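Local coordinates for SnoaL-like domain-containing protein (Methylibium petroleiphilum PM1, PDB 3G16), which is of unknown function but has the cystatin-like fold of the SnoaL-like family in the NTF2 clan, whose cone-shaped domains often enclose a pocket for small molecules, at residues A10-V15 against V108-A113; T18-C23 against A87-T92. All coordinates share one frame; numbering follows the deposited sequence. Where two conformers were deposited one is given.

How the contacts relate
Contact 1 (10-15 with 108-113) and contact 2 (18-23 with 87-92) both pack helix 9-24 against the same mixed sheet, using the neighbouring strands 100-111 and 86-95. Their centres are about 12 Å apart. They meet directly at V108 N and A87 O, 2.8 Å apart and probably hydrogen-bonded, and along the chain contact 2 is nested inside the loop that contact 1 closes. Both are buried, contact 2 entirely and contact 1 with V15 partly exposed; contact 2 lies closer to the chain centre (about 9 Å against 13 Å, centre to centre). Contact 1 is wholly apolar, built around a phenylalanine; contact 2 brings in a tyrosine hydroxyl hydrogen-bonded to E106, with an unidentified ligand close to the tyrosine.

Contact 1: residues A10-V15 against V108-A113; sequences AAMEKV and VEFDRA
Beside the contacts that M12 and V15 make with F110, K14 N bonds to A10 O at 2.9 Å within helix 9-24, and V15 N to A11 O at 3.2 Å. Both are ordinary helical bonds, in a turn from which the CB atoms of M12 and V15 point toward the strand. M12, a selenomethionine, lies over one face of the F110 ring. Its CG stands 3.5 Å from the ring centroid and 8° off the normal, the geometry of a CH-pi contact centred on the ring. SE continues across the face toward the CD1 side and comes within 3.5 Å of F110 CD1; its line to the ring centroid, 4.0 Å long, is tilted 32° from the normal, an oblique Met-aromatic contact. The side chain reaches that place with CG anti to the carbonyl carbon (chi1 -76°), after which the bend at chi3 turns the methyl end away from the strand.

In this cystatin-like fold the helix lies against the sheet, and F110 is the aromatic residue that strand 100-111 sends into the interface here. Its other contact with the helix is made differently: V15 meets the ring at its edge, with CB in the ring plane and 4.0 Å from F110 CE2. M12 and V15 thus bound the ring on a face and at an edge. I117 of strand 116-124 touches both V15 and F110, while I80 of strand 71-81 packs on M12. E109, whose CB points away from the helix, forms salt bridges through OE1 to R118 and through OE2 to R121.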
loop_
_atom_site.group_PDB
_atom_site.type_symbol
_atom_site.label_atom_id
_atom_site.label_comp_id
_atom_site.label_asym_id
_atom_site.label_seq_id
_atom_site.Cartn_x
_atom_site.Cartn_y
_atom_site.Cartn_z
ATOM N N ALA A 10 -8.877 -10.589 -14.936
ATOM C CA ALA A 10 -9.550 -11.729 -14.308
ATOM C C ALA A 10 -8.568 -12.774 -13.810
ATOM O O ALA A 10 -8.757 -13.362 -12.759
ATOM C CB ALA A 10 -10.545 -12.377 -15.269
ATOM N N ALA A 11 -7.542 -13.050 -14.608
ATOM C CA ALA A 11 -6.540 -14.038 -14.207
ATOM C C ALA A 11 -5.822 -13.628 -12.946
ATOM O O ALA A 11 -5.533 -14.446 -12.086
ATOM C CB ALA A 11 -5.574 -14.234 -15.352
HETATM N N MSE A 12 -5.456 -12.368 -12.858
HETATM C CA MSE A 12 -4.749 -11.861 -11.668
HETATM C C MSE A 12 -5.662 -11.864 -10.466
HETATM O O MSE A 12 -5.281 -12.281 -9.375
HETATM C CB MSE A 12 -4.168 -10.468 -11.944
HETATM C CG MSE A 12 -2.929 -10.555 -12.812
HETATM SE SE MSE A 12 -2.060 -8.815 -12.983
HETATM C CE MSE A 12 -3.177 -8.198 -14.252
ATOM N N GLU A 13 -6.913 -11.473 -10.676
ATOM C CA GLU A 13 -7.860 -11.479 -9.568
ATOM C C GLU A 13 -8.059 -12.889 -9.037
ATOM O O GLU A 13 -8.140 -13.087 -7.833
ATOM C CB GLU A 13 -9.210 -10.914 -9.999
ATOM C CG GLU A 13 -10.179 -10.857 -8.881
ATOM C CD GLU A 13 -11.440 -10.105 -9.204
ATOM O OE1 GLU A 13 -11.477 -9.450 -10.277
ATOM O OE2 GLU A 13 -12.390 -10.168 -8.379
ATOM N N LYS A 14 -8.149 -13.872 -9.927
ATOM C CA LYS A 14 -8.361 -15.257 -9.533
ATOM C C LYS A 14 -7.220 -15.769 -8.681
ATOM O O LYS A 14 -7.454 -16.431 -7.657
ATOM C CB LYS A 14 -8.602 -16.153 -10.756
ATOM C CG LYS A 14 -9.979 -15.924 -11.354
ATOM C CD LYS A 14 -10.156 -16.570 -12.722
ATOM C CE LYS A 14 -11.380 -16.038 -13.449
ATOM N NZ LYS A 14 -11.341 -16.266 -14.832
ATOM N N VAL A 15 -5.972 -15.490 -9.079
ATOM C CA VAL A 15 -4.856 -15.925 -8.252
ATOM C C VAL A 15 -4.854 -15.251 -6.878
ATOM O O VAL A 15 -4.649 -15.903 -5.841
ATOM C CB VAL A 15 -3.534 -15.632 -8.979
ATOM C CG1 VAL A 15 -2.308 -15.897 -8.095
ATOM C CG2 VAL A 15 -3.436 -16.480 -10.262
ATOM N N VAL A 108 1.533 -6.106 -5.308
ATOM C CA VAL A 108 1.718 -7.475 -5.759
ATOM C C VAL A 108 2.242 -7.460 -7.163
ATOM O O VAL A 108 1.612 -6.845 -8.056
ATOM C CB VAL A 108 0.365 -8.223 -5.710
ATOM C CG1 VAL A 108 0.490 -9.664 -6.190
ATOM C CG2 VAL A 108 -0.242 -8.202 -4.309
ATOM N N GLU A 109 3.388 -8.095 -7.408
ATOM C CA GLU A 109 3.905 -8.259 -8.748
ATOM C C GLU A 109 3.634 -9.660 -9.240
ATOM O O GLU A 109 3.873 -10.621 -8.536
ATOM C CB GLU A 109 5.412 -8.044 -8.811
ATOM C CG GLU A 109 5.887 -6.672 -8.373
ATOM C CD GLU A 109 7.348 -6.438 -8.631
ATOM O OE1 GLU A 109 8.075 -7.364 -9.008
ATOM O OE2 GLU A 109 7.752 -5.269 -8.375
ATOM N N PHE A 110 3.170 -9.763 -10.497
ATOM C CA PHE A 110 3.041 -11.035 -11.164
ATOM C C PHE A 110 4.229 -11.334 -12.046
ATOM O O PHE A 110 4.846 -10.448 -12.629
ATOM C CB PHE A 110 1.759 -11.066 -12.003
ATOM C CG PHE A 110 0.537 -11.298 -11.172
ATOM C CD1 PHE A 110 -0.054 -10.233 -10.475
ATOM C CD2 PHE A 110 -0.008 -12.545 -11.028
ATOM C CE1 PHE A 110 -1.159 -10.457 -9.690
ATOM C CE2 PHE A 110 -1.127 -12.751 -10.246
ATOM C CZ PHE A 110 -1.686 -11.717 -9.579
ATOM N N ASP A 111 4.528 -12.618 -12.103
ATOM C CA ASP A 111 5.420 -13.194 -13.122
ATOM C C ASP A 111 4.525 -13.430 -14.352
ATOM O O ASP A 111 3.695 -14.326 -14.355
ATOM C CB ASP A 111 6.000 -14.509 -12.635
ATOM C CG ASP A 111 6.775 -15.240 -13.681
ATOM O OD1 ASP A 111 7.636 -14.632 -14.351
ATOM O OD2 ASP A 111 6.532 -16.421 -13.878
ATOM N N ARG A 112 4.736 -12.641 -15.388
ATOM C CA ARG A 112 3.927 -12.757 -16.617
ATOM C C ARG A 112 4.087 -14.111 -17.300
ATOM O O ARG A 112 3.135 -14.586 -17.916
ATOM C CB ARG A 112 4.285 -11.671 -17.597
ATOM C CG ARG A 112 4.011 -10.243 -17.134
ATOM C CD ARG A 112 4.732 -9.278 -18.058
ATOM N NE ARG A 112 4.556 -7.860 -17.762
ATOM C CZ ARG A 112 3.613 -7.092 -18.276
ATOM N NH1 ARG A 112 2.682 -7.583 -19.075
ATOM N NH2 ARG A 112 3.578 -5.782 -17.997
ATOM N N ALA A 113 5.263 -14.726 -17.154
ATOM C CA ALA A 113 5.577 -15.976 -17.831
ATOM C C ALA A 113 4.834 -17.157 -17.238
ATOM O O ALA A 113 4.742 -18.197 -17.905
ATOM C CB ALA A 113 7.104 -16.223 -17.793
#

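Contact 2: residues T18-C23 against A87-T92; sequences TYYDGC and AAIEWT
Y20 reaches from helix 9-24 to I89 and W91 on strand 86-95, a helix-on-sheet contact inside the cone of the NTF2-like fold. The nearest atoms of the Y20 side chain and a bound, unidentified ligand are about 3 Å apart, consistent with a place on the pocket wall.

The apolar contacts divide the tyrosine between two residues. I89 approaches from the opposite direction: CD1 lies obliquely to the ring, 3.6 Å from Y20 CE1, while CG2 comes equally near the hydroxyl oxygen. W91 crosses Y20 at about a right angle, its CB near the plane of the phenol ring at the edge and 4.1 Å from Y20 CE2.

A polar contact lies outside the two segments. Among the atoms of the segments Y20 OH meets carbon, from I89 and W91; its hydrogen bond runs to OE2 of E106 on the adjoining strand 100-111. A phenylalanine in its place would probably leave the E106 carboxylate without this mate and lose the oxygen's contacts with I89 CG2 and W91 CB. E90, with its CB directed away from the helix, is salt-bridged to R121 of the second subunit, so the other side of the strand meets the dimer partner.

W91 CG sits between the backbone N and the carbonyl carbon (chi1 53°), and the indole bends away from the helix while its CD1 remains 3.6 Å from Y20 OH.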
loop_
_atom_site.group_PDB
_atom_site.type_symbol
_atom_site.label_atom_id
_atom_site.label_comp_id
_atom_site.label_asym_id
_atom_site.label_seq_id
_atom_site.Cartn_x
_atom_site.Cartn_y
_atom_site.Cartn_z
ATOM N N THR A 18 -7.613 -16.760 -4.715
ATOM C CA THR A 18 -7.252 -18.106 -4.327
ATOM C C THR A 18 -6.228 -18.052 -3.163
ATOM O O THR A 18 -6.254 -18.818 -2.227
ATOM C CB THR A 18 -6.661 -18.904 -5.488
ATOM O OG1 THR A 18 -7.653 -18.991 -6.521
ATOM C CG2 THR A 18 -6.263 -20.324 -5.042
ATOM N N TYR A 19 -5.276 -17.127 -3.266
ATOM C CA TYR A 19 -4.243 -16.939 -2.269
ATOM C C TYR A 19 -4.877 -16.619 -0.903
ATOM O O TYR A 19 -4.569 -17.238 0.088
ATOM C CB TYR A 19 -3.243 -15.847 -2.721
ATOM C CG TYR A 19 -2.344 -15.311 -1.644
ATOM C CD1 TYR A 19 -1.542 -16.145 -0.857
ATOM C CD2 TYR A 19 -2.231 -13.970 -1.482
ATOM C CE1 TYR A 19 -0.721 -15.615 0.124
ATOM C CE2 TYR A 19 -1.404 -13.424 -0.503
ATOM C CZ TYR A 19 -0.659 -14.263 0.304
ATOM O OH TYR A 19 0.188 -13.678 1.251
ATOM N N TYR A 20 -5.725 -15.588 -0.894
ATOM C CA TYR A 20 -6.404 -15.189 0.356
ATOM C C TYR A 20 -7.277 -16.307 0.906
ATOM O O TYR A 20 -7.330 -16.514 2.094
ATOM C CB TYR A 20 -7.158 -13.860 0.181
ATOM C CG TYR A 20 -6.296 -12.631 0.394
ATOM C CD1 TYR A 20 -5.326 -12.302 -0.492
ATOM C CD2 TYR A 20 -6.485 -11.828 1.492
ATOM C CE1 TYR A 20 -4.471 -11.183 -0.288
ATOM C CE2 TYR A 20 -5.717 -10.675 1.714
ATOM C CZ TYR A 20 -4.685 -10.390 0.815
ATOM O OH TYR A 20 -3.900 -9.246 1.068
ATOM N N ASP A 21 -7.954 -17.039 0.026
ATOM C CA ASP A 21 -8.728 -18.215 0.466
ATOM C C ASP A 21 -7.799 -19.183 1.180
ATOM O O ASP A 21 -8.078 -19.702 2.233
ATOM C CB ASP A 21 -9.390 -18.923 -0.697
ATOM C CG ASP A 21 -10.603 -18.179 -1.257
ATOM O OD1 ASP A 21 -10.975 -17.129 -0.758
ATOM O OD2 ASP A 21 -11.146 -18.709 -2.288
ATOM N N GLY A 22 -6.689 -19.474 0.536
ATOM C CA GLY A 22 -5.712 -20.388 1.099
ATOM C C GLY A 22 -5.170 -19.924 2.436
ATOM O O GLY A 22 -4.934 -20.727 3.339
ATOM N N CYS A 23 -4.935 -18.623 2.545
ATOM C CA CYS A 23 -4.528 -18.055 3.832
ATOM C C CYS A 23 -5.569 -18.360 4.908
ATOM O O CYS A 23 -5.258 -18.918 5.949
ATOM C CB CYS A 23 -4.374 -16.529 3.746
ATOM S SG CYS A 23 -2.934 -15.979 2.761
ATOM N N ALA A 87 -0.744 -5.627 -9.121
ATOM C CA ALA A 87 -1.954 -5.327 -8.384
ATOM C C ALA A 87 -1.606 -4.689 -7.049
ATOM O O ALA A 87 -0.476 -4.716 -6.594
ATOM C CB ALA A 87 -2.803 -6.575 -8.153
ATOM N N ALA A 88 -2.613 -4.101 -6.434
ATOM C CA ALA A 88 -2.483 -3.588 -5.080
ATOM C C ALA A 88 -3.753 -4.018 -4.353
ATOM O O ALA A 88 -4.847 -4.033 -4.901
ATOM C CB ALA A 88 -2.297 -2.055 -5.012
ATOM N N ILE A 89 -3.593 -4.360 -3.086
ATOM C CA ILE A 89 -4.675 -4.874 -2.259
ATOM C C ILE A 89 -4.718 -4.093 -0.949
ATOM O O ILE A 89 -3.661 -3.976 -0.272
ATOM C CB ILE A 89 -4.456 -6.368 -1.894
ATOM C CG1 ILE A 89 -4.148 -7.222 -3.153
ATOM C CG2 ILE A 89 -5.635 -6.916 -1.086
ATOM C CD1 ILE A 89 -3.714 -8.667 -2.820
ATOM N N GLU A 90 -5.876 -3.568 -0.563
ATOM C CA GLU A 90 -6.088 -3.006 0.779
ATOM C C GLU A 90 -6.719 -4.145 1.541
ATOM O O GLU A 90 -7.662 -4.760 1.035
ATOM C CB GLU A 90 -7.014 -1.803 0.783
ATOM C CG GLU A 90 -7.130 -1.077 2.095
ATOM C CD GLU A 90 -8.167 0.029 2.051
ATOM O OE1 GLU A 90 -9.153 -0.114 1.273
ATOM O OE2 GLU A 90 -8.011 1.016 2.784
ATOM N N TRP A 91 -6.150 -4.483 2.691
ATOM C CA TRP A 91 -6.544 -5.672 3.407
ATOM C C TRP A 91 -6.718 -5.441 4.909
ATOM O O TRP A 91 -6.265 -4.417 5.458
ATOM C CB TRP A 91 -5.499 -6.797 3.156
ATOM C CG TRP A 91 -4.083 -6.374 3.453
ATOM C CD1 TRP A 91 -3.156 -6.035 2.516
ATOM C CD2 TRP A 91 -3.430 -6.204 4.730
ATOM N NE1 TRP A 91 -1.978 -5.639 3.118
ATOM C CE2 TRP A 91 -2.105 -5.761 4.472
ATOM C CE3 TRP A 91 -3.811 -6.432 6.052
ATOM C CZ2 TRP A 91 -1.187 -5.494 5.497
ATOM C CZ3 TRP A 91 -2.899 -6.171 7.072
ATOM C CH2 TRP A 91 -1.599 -5.703 6.777
ATOM N N THR A 92 -7.322 -6.412 5.570
ATOM C CA THR A 92 -7.428 -6.427 7.016
ATOM C C THR A 92 -6.963 -7.793 7.475
ATOM O O THR A 92 -7.370 -8.822 6.918
ATOM C CB THR A 92 -8.846 -6.162 7.528
ATOM O OG1 THR A 92 -9.258 -4.860 7.068
ATOM C CG2 THR A 92 -8.925 -6.198 9.073
#